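Local coordinates for protein glycoside hydrolase (Streptococcus pneumoniae serotype 4, PDB 6ORH) that probably hydrolyses alpha-L-fucosyl linkages in glycans as a family 29 alpha-L-fucosidase, contributing to the breakdown of host-derived carbohydrate antigens, at residues Q15-L19 against F251-E255; K164-M170 against Q196-F202. The protein carries 2 engineered substitutions. One frame throughout, in Å; residues are numbered along the deposited sequence.

Both contacts belong to the TIM-barrel part of the chain, with centres about 12 Å apart. In chain order helix 13-21 comes first, then strand 167-169, helix 185-196 and strand 200-202 of contact 2, and last strand 250-259, so contact 1 brackets contact 2 in sequence. Strands 167-169, 200-202 and 250-259 are all parts of the barrel sheet. The contacts meet at Glu-255, whose OE2 lies 2.5 Å from OE2 of Glu-167 and whose OE1 takes the indole NH of Trp-169. A polar chain therefore runs from Tyr-18 in the helix of contact 1 to Trp-169 in the glycan pocket of contact 2.

Contact 1 of 2, residues Q15-L19 against F251-E255; sequences QLAYL and FSIGE. With EDO (1,2-ethanediol), chain L; EDO (1,2-ethanediol), chain E.
Gln-15 and Ile-253 mark the nearest backbone approach, CA to CA 7.3 Å, of helix 15-19 and strand 253-255, whose axes run at 42° to each other. That spacing is filled by side chains from both segments. Gln-15 stretches out past the Phe-251 side chain, which runs the opposite way, and its NE2 gives a hydrogen bond of 2.9 Å to Phe-251 O. The acceptor lies almost in the amide plane of Gln-15, but NE2 stands above the Phe-251 carbonyl plane and is not on a lone pair. The same NE2 also donates to Ser-208 O and OE1 accepts from Ser-12 N, so the buried amide is tied at both ends; glutamine suits a place needing both a donor and an acceptor.

Ile-253 sends CD1 into the middle of the contact, 3.9 Å from Gln-15 CB and 4.0 Å from Tyr-18 CD2. Leu-19 and Ile-253 reach toward each other tip to tip, Leu-19 CG being the atom nearest Ile-253 CD1, while Leu-19 CD1 rests 4.0 Å from Phe-251 CZ. These branched and aromatic groups make an apolar centre between the Gln-15 and Tyr-18 hydrogen bonds. At the far end Tyr-18, with CG anti to the backbone N (chi1 -172°), carries its hydroxyl to the carboxylate of Glu-255. Tyr-18 OH donates to Glu-255 OE2 over 2.6 Å, on the anti side and 27° out of the carboxylate plane, and the ring stands nearly perpendicular to the carboxylate. Tyrosine offers an apolar ring to Ile-253 and, at its far end, a hydroxyl that reaches the glutamate.

The helix sits at the end of the TIM barrel where the strands begin: Lys-70 of strand 70-74 makes a cation-pi contact with Tyr-18, Leu-200 of strand 200-202 touches Gln-15 and Tyr-18, and Ile-209 of strand 209-211 touches both Tyr-18 and Glu-255.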
ATOM      1  N   GLN A  15     -26.622  -0.808  -0.043  1.00 14.07           N
ATOM      2  CA  GLN A  15     -25.170  -0.654  -0.127  1.00 13.51           C
ATOM      3  C   GLN A  15     -24.660   0.113   1.100  1.00 14.06           C
ATOM      4  O   GLN A  15     -23.652  -0.267   1.684  1.00 13.19           O
ATOM      5  CB  GLN A  15     -24.720   0.047  -1.419  1.00 12.38           C
ATOM      6  CG  GLN A  15     -24.764  -0.855  -2.661  1.00 12.58           C
ATOM      7  CD  GLN A  15     -24.566  -0.091  -3.952  1.00 12.58           C
ATOM      8  OE1 GLN A  15     -25.170   0.961  -4.194  1.00 13.28           O
ATOM      9  NE2 GLN A  15     -23.731  -0.631  -4.841  1.00 12.70           N
ATOM     10  N   LEU A  16     -25.337   1.208   1.469  1.00 14.51           N
ATOM     11  CA  LEU A  16     -24.926   1.991   2.619  1.00 14.20           C
ATOM     12  C   LEU A  16     -25.010   1.129   3.870  1.00 14.03           C
ATOM     13  O   LEU A  16     -24.166   1.274   4.753  1.00 14.60           O
ATOM     14  CB  LEU A  16     -25.825   3.223   2.750  1.00 16.05           C
ATOM     15  CG  LEU A  16     -25.458   4.375   1.831  1.00 17.03           C
ATOM     16  CD1 LEU A  16     -26.520   5.472   1.887  1.00 20.55           C
ATOM     17  CD2 LEU A  16     -24.082   4.921   2.169  1.00 18.17           C
ATOM     18  N   ALA A  17     -26.012   0.251   3.926  1.00 14.00           N
ATOM     19  CA  ALA A  17     -26.189  -0.543   5.131  1.00 14.11           C
ATOM     20  C   ALA A  17     -25.000  -1.498   5.296  1.00 13.45           C
ATOM     21  O   ALA A  17     -24.456  -1.707   6.397  1.00 14.50           O
ATOM     22  CB  ALA A  17     -27.541  -1.234   5.083  1.00 15.57           C
ATOM     23  N   TYR A  18     -24.588  -2.112   4.179  1.00 12.86           N
ATOM     24  CA  TYR A  18     -23.454  -3.019   4.251  1.00 12.34           C
ATOM     25  C   TYR A  18     -22.179  -2.268   4.649  1.00 13.38           C
ATOM     26  O   TYR A  18     -21.390  -2.787   5.459  1.00 13.98           O
ATOM     27  CB  TYR A  18     -23.274  -3.713   2.893  1.00 12.12           C
ATOM     28  CG  TYR A  18     -22.261  -4.832   2.813  1.00 11.64           C
ATOM     29  CD1 TYR A  18     -21.764  -5.486   3.945  1.00 12.23           C
ATOM     30  CD2 TYR A  18     -21.837  -5.287   1.562  1.00 11.37           C
ATOM     31  CE1 TYR A  18     -20.858  -6.527   3.831  1.00 11.97           C
ATOM     32  CE2 TYR A  18     -20.959  -6.348   1.439  1.00 11.23           C
ATOM     33  CZ  TYR A  18     -20.481  -6.984   2.575  1.00 12.10           C
ATOM     34  OH  TYR A  18     -19.646  -8.045   2.424  1.00 13.28           O
ATOM     35  N   LEU A  19     -21.951  -1.069   4.060  1.00 12.41           N
ATOM     36  CA  LEU A  19     -20.763  -0.300   4.396  1.00 13.01           C
ATOM     37  C   LEU A  19     -20.744  -0.004   5.898  1.00 13.33           C
ATOM     38  O   LEU A  19     -19.690  -0.059   6.525  1.00 14.44           O
ATOM     39  CB  LEU A  19     -20.737   0.989   3.555  1.00 12.32           C
ATOM     40  CG  LEU A  19     -20.397   0.695   2.084  1.00 12.33           C
ATOM     41  CD1 LEU A  19     -20.707   1.922   1.232  1.00 13.55           C
ATOM     42  CD2 LEU A  19     -18.923   0.352   1.976  1.00 12.25           C
ATOM     43  N   PHE A 251     -22.581   2.970  -8.547  1.00 12.85           N
ATOM     44  CA  PHE A 251     -21.961   2.738  -7.238  1.00 12.15           C
ATOM     45  C   PHE A 251     -21.749   1.236  -7.068  1.00 11.47           C
ATOM     46  O   PHE A 251     -22.658   0.435  -7.333  1.00 12.44           O
ATOM     47  CB  PHE A 251     -22.834   3.321  -6.124  1.00 12.93           C
ATOM     48  CG  PHE A 251     -22.093   3.458  -4.807  1.00 11.44           C
ATOM     49  CD1 PHE A 251     -21.846   2.340  -4.015  1.00 12.30           C
ATOM     50  CD2 PHE A 251     -21.551   4.671  -4.415  1.00 12.04           C
ATOM     51  CE1 PHE A 251     -21.124   2.455  -2.819  1.00 11.86           C
ATOM     52  CE2 PHE A 251     -20.843   4.783  -3.217  1.00 12.03           C
ATOM     53  CZ  PHE A 251     -20.630   3.680  -2.412  1.00 12.26           C
ATOM     54  N   SER A 252     -20.532   0.871  -6.624  1.00 10.63           N
ATOM     55  CA  SER A 252     -20.146  -0.538  -6.610  1.00 10.76           C
ATOM     56  C   SER A 252     -19.239  -0.744  -5.396  1.00 10.47           C
ATOM     57  O   SER A 252     -18.236  -0.039  -5.291  1.00 10.90           O
ATOM     58  CB  SER A 252     -19.376  -0.832  -7.911  1.00 10.34           C
ATOM     59  OG  SER A 252     -18.757  -2.133  -7.837  1.00 11.10           O
ATOM     60  N   ILE A 253     -19.615  -1.674  -4.499  1.00 10.44           N
ATOM     61  CA  ILE A 253     -18.720  -2.001  -3.377  1.00 10.05           C
ATOM     62  C   ILE A 253     -17.697  -3.049  -3.826  1.00 10.45           C
ATOM     63  O   ILE A 253     -18.116  -4.140  -4.246  1.00  9.82           O
ATOM     64  CB  ILE A 253     -19.562  -2.551  -2.223  1.00 10.61           C
ATOM     65  CG1 ILE A 253     -20.511  -1.476  -1.679  1.00 11.52           C
ATOM     66  CG2 ILE A 253     -18.682  -3.143  -1.120  1.00 10.45           C
ATOM     67  CD1 ILE A 253     -21.517  -2.017  -0.691  1.00 12.24           C
ATOM     68  N   GLY A 254     -16.401  -2.737  -3.669  1.00  9.59           N
ATOM     69  CA  GLY A 254     -15.348  -3.743  -3.904  1.00 10.61           C
ATOM     70  C   GLY A 254     -15.157  -4.582  -2.635  1.00 10.67           C
ATOM     71  O   GLY A 254     -14.366  -4.235  -1.753  1.00 11.72           O
ATOM     72  N   GLU A 255     -15.916  -5.673  -2.542  1.00 10.86           N
ATOM     73  CA  GLU A 255     -15.926  -6.502  -1.332  1.00 11.56           C
ATOM     74  C   GLU A 255     -14.584  -7.225  -1.191  1.00 11.99           C
ATOM     75  O   GLU A 255     -14.109  -7.850  -2.133  1.00 12.14           O
ATOM     76  CB  GLU A 255     -17.054  -7.522  -1.505  1.00 12.01           C
ATOM     77  CG  GLU A 255     -17.369  -8.310  -0.251  1.00 11.31           C
ATOM     78  CD  GLU A 255     -18.526  -9.252  -0.529  1.00 11.88           C
ATOM     79  OE1 GLU A 255     -18.315 -10.170  -1.330  1.00 12.26           O
ATOM     80  OE2 GLU A 255     -19.613  -9.067   0.060  1.00 12.10           O
TER
HETATM   81  C1  EDO L 512     -16.990  -0.190   4.952  1.00 22.88           C
HETATM   82  O1  EDO L 512     -17.635  -1.349   5.356  1.00 16.65           O
HETATM   83  C2  EDO L 512     -16.062   0.046   6.060  1.00 22.07           C
HETATM   84  O2  EDO L 512     -15.244   1.077   5.843  1.00 18.16           O
HETATM   85  C1  EDO E 505     -27.377   1.261  -6.913  1.00 39.58           C
HETATM   86  O1  EDO E 505     -26.577   2.313  -6.395  1.00 34.33           O
HETATM   87  C2  EDO E 505     -26.832  -0.098  -6.650  1.00 36.01           C
HETATM   88  O2  EDO E 505     -27.783  -1.145  -6.722  1.00 34.56           O

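Contact 2 of 2, residues K164-M170 against Q196-F202; sequences KFAEVWM and QGDCLIF. With GAL (beta-D-galactopyranose), chain C.
Gln-196 grips Phe-165 at the start of a parallel pairing between strands 167-169 and 200-202, the two strands of a beta-alpha-beta unit of the TIM barrel joined through helix 185-196. Bent at chi2 (-74°), its side chain lets OE1 accept the N-H of Phe-165, N to OE1 2.9 Å, from above the carbonyl plane, while NE2 serves Leu-154 O and Gly-163 O. Gly-197 tolerates the positive phi with which the chain leaves the helix, in a type II' turn leading to Cys-199. The small side chain of Cys-199 lies against the backbone of residues 165-167, SG 3.5 Å from Glu-167 N, and also touches Val-168 CG2.

From Leu-200 the backbones alternate in parallel fashion: the N-H of Leu-200 goes to Ala-166 O, and Leu-200 O accepts that of Val-168, O to N 2.9 Å. Leu-200 shares a face with Glu-167 and turns its apolar side chain onto helix 13-21, whereas Glu-167 reaches Lys-70 in a salt bridge. Ile-201 lies beside Val-168 on the other face, where its CG2 meets Met-170 SD and where Ile-192 of helix 185-196 packs.

Phe-202 completes the ladder: its N-H goes to Val-168 O and its O accepts the N-H of Met-170. Its ring lies flat on the six-membered ring of Trp-169, centroids 3.6 Å apart and planes 6° from parallel. This aromatic pair lines the glycan pocket, and Trp-169 CH2 comes 3.5 Å from C6 of the bound galactose.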
ATOM      1  N   LYS A 164     -35.386 -13.225   4.834  1.00 14.98           N
ATOM      2  CA  LYS A 164     -34.750 -12.176   4.057  1.00 15.46           C
ATOM      3  C   LYS A 164     -33.307 -12.566   3.761  1.00 14.10           C
ATOM      4  O   LYS A 164     -32.587 -13.025   4.655  1.00 13.22           O
ATOM      5  CB  LYS A 164     -34.804 -10.840   4.801  1.00 16.98           C
ATOM      6  CG  LYS A 164     -34.304  -9.646   4.002  1.00 18.86           C
ATOM      7  CD  LYS A 164     -34.538  -8.335   4.747  1.00 24.06           C
ATOM      8  CE  LYS A 164     -34.328  -7.100   3.900  1.00 27.01           C
ATOM      9  NZ  LYS A 164     -35.327  -7.000   2.811  1.00 27.32           N
ATOM     10  N   PHE A 165     -32.890 -12.359   2.498  1.00 12.18           N
ATOM     11  CA  PHE A 165     -31.475 -12.431   2.144  1.00 12.42           C
ATOM     12  C   PHE A 165     -30.913 -11.056   1.802  1.00 11.98           C
ATOM     13  O   PHE A 165     -31.547 -10.230   1.135  1.00 13.75           O
ATOM     14  CB  PHE A 165     -31.273 -13.361   0.938  1.00 12.21           C
ATOM     15  CG  PHE A 165     -31.280 -14.810   1.343  1.00 12.35           C
ATOM     16  CD1 PHE A 165     -30.095 -15.434   1.723  1.00 14.45           C
ATOM     17  CD2 PHE A 165     -32.457 -15.555   1.327  1.00 13.96           C
ATOM     18  CE1 PHE A 165     -30.095 -16.772   2.107  1.00 13.41           C
ATOM     19  CE2 PHE A 165     -32.453 -16.882   1.747  1.00 14.19           C
ATOM     20  CZ  PHE A 165     -31.278 -17.493   2.130  1.00 13.82           C
ATOM     21  N   ALA A 166     -29.683 -10.828   2.285  1.00 11.99           N
ATOM     22  CA  ALA A 166     -28.969  -9.568   2.099  1.00 11.51           C
ATOM     23  C   ALA A 166     -27.979  -9.611   0.928  1.00 11.69           C
ATOM     24  O   ALA A 166     -27.588  -8.551   0.436  1.00 12.67           O
ATOM     25  CB  ALA A 166     -28.267  -9.186   3.389  1.00 12.70           C
ATOM     26  N   GLU A 167     -27.538 -10.815   0.524  1.00 11.65           N
ATOM     27  CA  GLU A 167     -26.533 -10.876  -0.535  1.00 11.29           C
ATOM     28  C   GLU A 167     -26.618 -12.220  -1.251  1.00 11.52           C
ATOM     29  O   GLU A 167     -26.827 -13.238  -0.601  1.00 12.77           O
ATOM     30  CB  GLU A 167     -25.141 -10.708   0.080  1.00 11.55           C
ATOM     31  CG  GLU A 167     -23.992 -10.598  -0.942  1.00 11.77           C
ATOM     32  CD  GLU A 167     -22.720 -10.008  -0.345  1.00 12.13           C
ATOM     33  OE1 GLU A 167     -22.800  -9.326   0.709  1.00 12.24           O
ATOM     34  OE2 GLU A 167     -21.630 -10.199  -0.928  1.00 12.03           O
ATOM     35  N   VAL A 168     -26.482 -12.187  -2.586  1.00 10.40           N
ATOM     36  CA  VAL A 168     -26.370 -13.411  -3.380  1.00 10.42           C
ATOM     37  C   VAL A 168     -24.980 -13.392  -4.015  1.00 10.37           C
ATOM     38  O   VAL A 168     -24.605 -12.360  -4.561  1.00 11.81           O
ATOM     39  CB  VAL A 168     -27.480 -13.469  -4.452  1.00 10.47           C
ATOM     40  CG1 VAL A 168     -27.243 -14.634  -5.417  1.00 11.88           C
ATOM     41  CG2 VAL A 168     -28.868 -13.589  -3.803  1.00 11.70           C
ATOM     42  N   TRP A 169     -24.252 -14.524  -3.948  1.00 10.54           N
ATOM     43  CA  TRP A 169     -22.883 -14.582  -4.452  1.00 10.92           C
ATOM     44  C   TRP A 169     -22.830 -15.466  -5.697  1.00 11.39           C
ATOM     45  O   TRP A 169     -23.177 -16.661  -5.639  1.00 12.14           O
ATOM     46  CB  TRP A 169     -21.972 -15.169  -3.349  1.00 12.05           C
ATOM     47  CG  TRP A 169     -20.846 -14.261  -2.945  1.00 10.88           C
ATOM     48  CD1 TRP A 169     -20.930 -13.158  -2.144  1.00 10.87           C
ATOM     49  CD2 TRP A 169     -19.453 -14.407  -3.277  1.00 10.95           C
ATOM     50  NE1 TRP A 169     -19.701 -12.581  -1.972  1.00 10.46           N
ATOM     51  CE2 TRP A 169     -18.768 -13.356  -2.616  1.00 11.22           C
ATOM     52  CE3 TRP A 169     -18.713 -15.323  -4.056  1.00 11.83           C
ATOM     53  CZ2 TRP A 169     -17.391 -13.178  -2.711  1.00 11.71           C
ATOM     54  CZ3 TRP A 169     -17.337 -15.162  -4.104  1.00 11.65           C
ATOM     55  CH2 TRP A 169     -16.700 -14.080  -3.481  1.00 12.30           C
ATOM     56  N   MET A 170     -22.362 -14.868  -6.814  1.00 11.22           N
ATOM     57  CA  MET A 170     -22.164 -15.585  -8.074  1.00 11.71           C
ATOM     58  C   MET A 170     -20.675 -15.572  -8.421  1.00 11.91           C
ATOM     59  O   MET A 170     -20.162 -14.663  -9.083  1.00 13.98           O
ATOM     60  CB  MET A 170     -22.955 -14.868  -9.178  1.00 11.54           C
ATOM     61  CG  MET A 170     -24.436 -14.857  -8.859  1.00 13.08           C
ATOM     62  SD  MET A 170     -25.320 -13.964 -10.131  1.00 13.57           S
ATOM     63  CE  MET A 170     -27.011 -14.112  -9.547  1.00 13.37           C
ATOM     64  N   GLN A 196     -36.478 -10.662  -3.445  1.00 14.07           N
ATOM     65  CA  GLN A 196     -35.665 -10.113  -2.365  1.00 13.71           C
ATOM     66  C   GLN A 196     -35.352  -8.627  -2.528  1.00 14.21           C
ATOM     67  O   GLN A 196     -34.484  -8.109  -1.827  1.00 15.11           O
ATOM     68  CB  GLN A 196     -34.414 -10.982  -2.145  1.00 13.42           C
ATOM     69  CG  GLN A 196     -34.711 -12.389  -1.641  1.00 13.53           C
ATOM     70  CD  GLN A 196     -35.113 -12.439  -0.179  1.00 13.39           C
ATOM     71  OE1 GLN A 196     -34.838 -11.503   0.579  1.00 14.88           O
ATOM     72  NE2 GLN A 196     -35.749 -13.528   0.234  1.00 14.78           N
ATOM     73  N   GLY A 197     -36.038  -7.930  -3.443  1.00 15.61           N
ATOM     74  CA  GLY A 197     -35.903  -6.482  -3.540  1.00 15.92           C
ATOM     75  C   GLY A 197     -34.471  -6.041  -3.846  1.00 17.03           C
ATOM     76  O   GLY A 197     -33.894  -6.520  -4.823  1.00 18.92           O
ATOM     77  N   ASP A 198     -33.909  -5.118  -3.053  1.00 17.91           N
ATOM     78  CA  ASP A 198     -32.602  -4.593  -3.411  1.00 19.37           C
ATOM     79  C   ASP A 198     -31.474  -5.390  -2.746  1.00 16.77           C
ATOM     80  O   ASP A 198     -30.383  -4.855  -2.566  1.00 15.77           O
ATOM     81  CB  ASP A 198     -32.444  -3.067  -3.293  1.00 27.46           C
ATOM     82  CG  ASP A 198     -31.384  -2.528  -4.264  1.00 34.56           C
ATOM     83  OD1 ASP A 198     -31.047  -3.231  -5.250  1.00 41.03           O
ATOM     84  OD2 ASP A 198     -30.861  -1.429  -4.027  1.00 35.35           O
ATOM     85  N   CYS A 199     -31.732  -6.675  -2.468  1.00 14.37           N
ATOM     86  CA  CYS A 199     -30.696  -7.636  -2.082  1.00 13.09           C
ATOM     87  C   CYS A 199     -29.425  -7.400  -2.909  1.00 13.17           C
ATOM     88  O   CYS A 199     -29.492  -7.323  -4.139  1.00 13.49           O
ATOM     89  CB  CYS A 199     -31.208  -9.044  -2.362  1.00 12.48           C
ATOM     90  SG  CYS A 199     -30.055 -10.351  -1.854  1.00 14.61           S
ATOM     91  N   LEU A 200     -28.256  -7.310  -2.242  1.00 11.80           N
ATOM     92  CA  LEU A 200     -27.000  -7.084  -2.938  1.00 11.37           C
ATOM     93  C   LEU A 200     -26.599  -8.316  -3.749  1.00 11.27           C
ATOM     94  O   LEU A 200     -26.873  -9.436  -3.343  1.00 11.90           O
ATOM     95  CB  LEU A 200     -25.924  -6.795  -1.885  1.00 11.99           C
ATOM     96  CG  LEU A 200     -26.190  -5.558  -1.033  1.00 12.95           C
ATOM     97  CD1 LEU A 200     -25.193  -5.517   0.135  1.00 14.82           C
ATOM     98  CD2 LEU A 200     -26.044  -4.313  -1.887  1.00 14.89           C
ATOM     99  N   ILE A 201     -25.901  -8.108  -4.879  1.00 10.89           N
ATOM    100  CA  ILE A 201     -25.428  -9.246  -5.668  1.00 11.35           C
ATOM    101  C   ILE A 201     -23.941  -9.068  -5.976  1.00 10.78           C
ATOM    102  O   ILE A 201     -23.521  -8.027  -6.513  1.00 11.05           O
ATOM    103  CB  ILE A 201     -26.244  -9.370  -6.977  1.00 11.72           C
ATOM    104  CG1 ILE A 201     -27.742  -9.548  -6.711  1.00 12.99           C
ATOM    105  CG2 ILE A 201     -25.662 -10.492  -7.838  1.00 12.83           C
ATOM    106  CD1 ILE A 201     -28.627  -9.383  -7.948  1.00 13.17           C
ATOM    107  N   PHE A 202     -23.144 -10.080  -5.603  1.00 10.65           N
ATOM    108  CA  PHE A 202     -21.747 -10.182  -6.023  1.00 11.01           C
ATOM    109  C   PHE A 202     -21.712 -10.997  -7.314  1.00 11.15           C
ATOM    110  O   PHE A 202     -22.241 -12.100  -7.351  1.00 10.93           O
ATOM    111  CB  PHE A 202     -20.962 -10.935  -4.935  1.00 11.09           C
ATOM    112  CG  PHE A 202     -19.506 -11.146  -5.266  1.00 11.64           C
ATOM    113  CD1 PHE A 202     -19.131 -12.144  -6.155  1.00 11.73           C
ATOM    114  CD2 PHE A 202     -18.521 -10.373  -4.675  1.00 13.21           C
ATOM    115  CE1 PHE A 202     -17.791 -12.356  -6.446  1.00 11.99           C
ATOM    116  CE2 PHE A 202     -17.175 -10.575  -4.967  1.00 12.03           C
ATOM    117  CZ  PHE A 202     -16.812 -11.555  -5.871  1.00 12.15           C
TER
HETATM  118  C1  GAL C   2     -12.037 -15.501  -8.371  1.00 13.88           C
HETATM  119  C2  GAL C   2     -12.935 -15.175  -9.584  1.00 15.31           C
HETATM  120  C3  GAL C   2     -13.789 -13.926  -9.318  1.00 14.61           C
HETATM  121  C4  GAL C   2     -14.424 -13.942  -7.924  1.00 14.87           C
HETATM  122  C5  GAL C   2     -13.313 -14.224  -6.902  1.00 13.95           C
HETATM  123  C6  GAL C   2     -13.793 -14.253  -5.471  1.00 14.18           C
HETATM  124  O2  GAL C   2     -12.104 -14.918 -10.728  1.00 16.33           O
HETATM  125  O3  GAL C   2     -14.794 -13.780 -10.361  1.00 15.60           O
HETATM  126  O4  GAL C   2     -15.451 -14.969  -7.819  1.00 15.22           O
HETATM  127  O5  GAL C   2     -12.812 -15.556  -7.175  1.00 13.75           O
HETATM  128  O6  GAL C   2     -12.639 -14.296  -4.588  1.00 15.70           O
HETATM  129  O   HOH W   1     -33.604  -8.533   0.758  1.00 18.91           O
HETATM  130  O   HOH W   2     -36.635  -9.664   1.190  1.00 27.75           O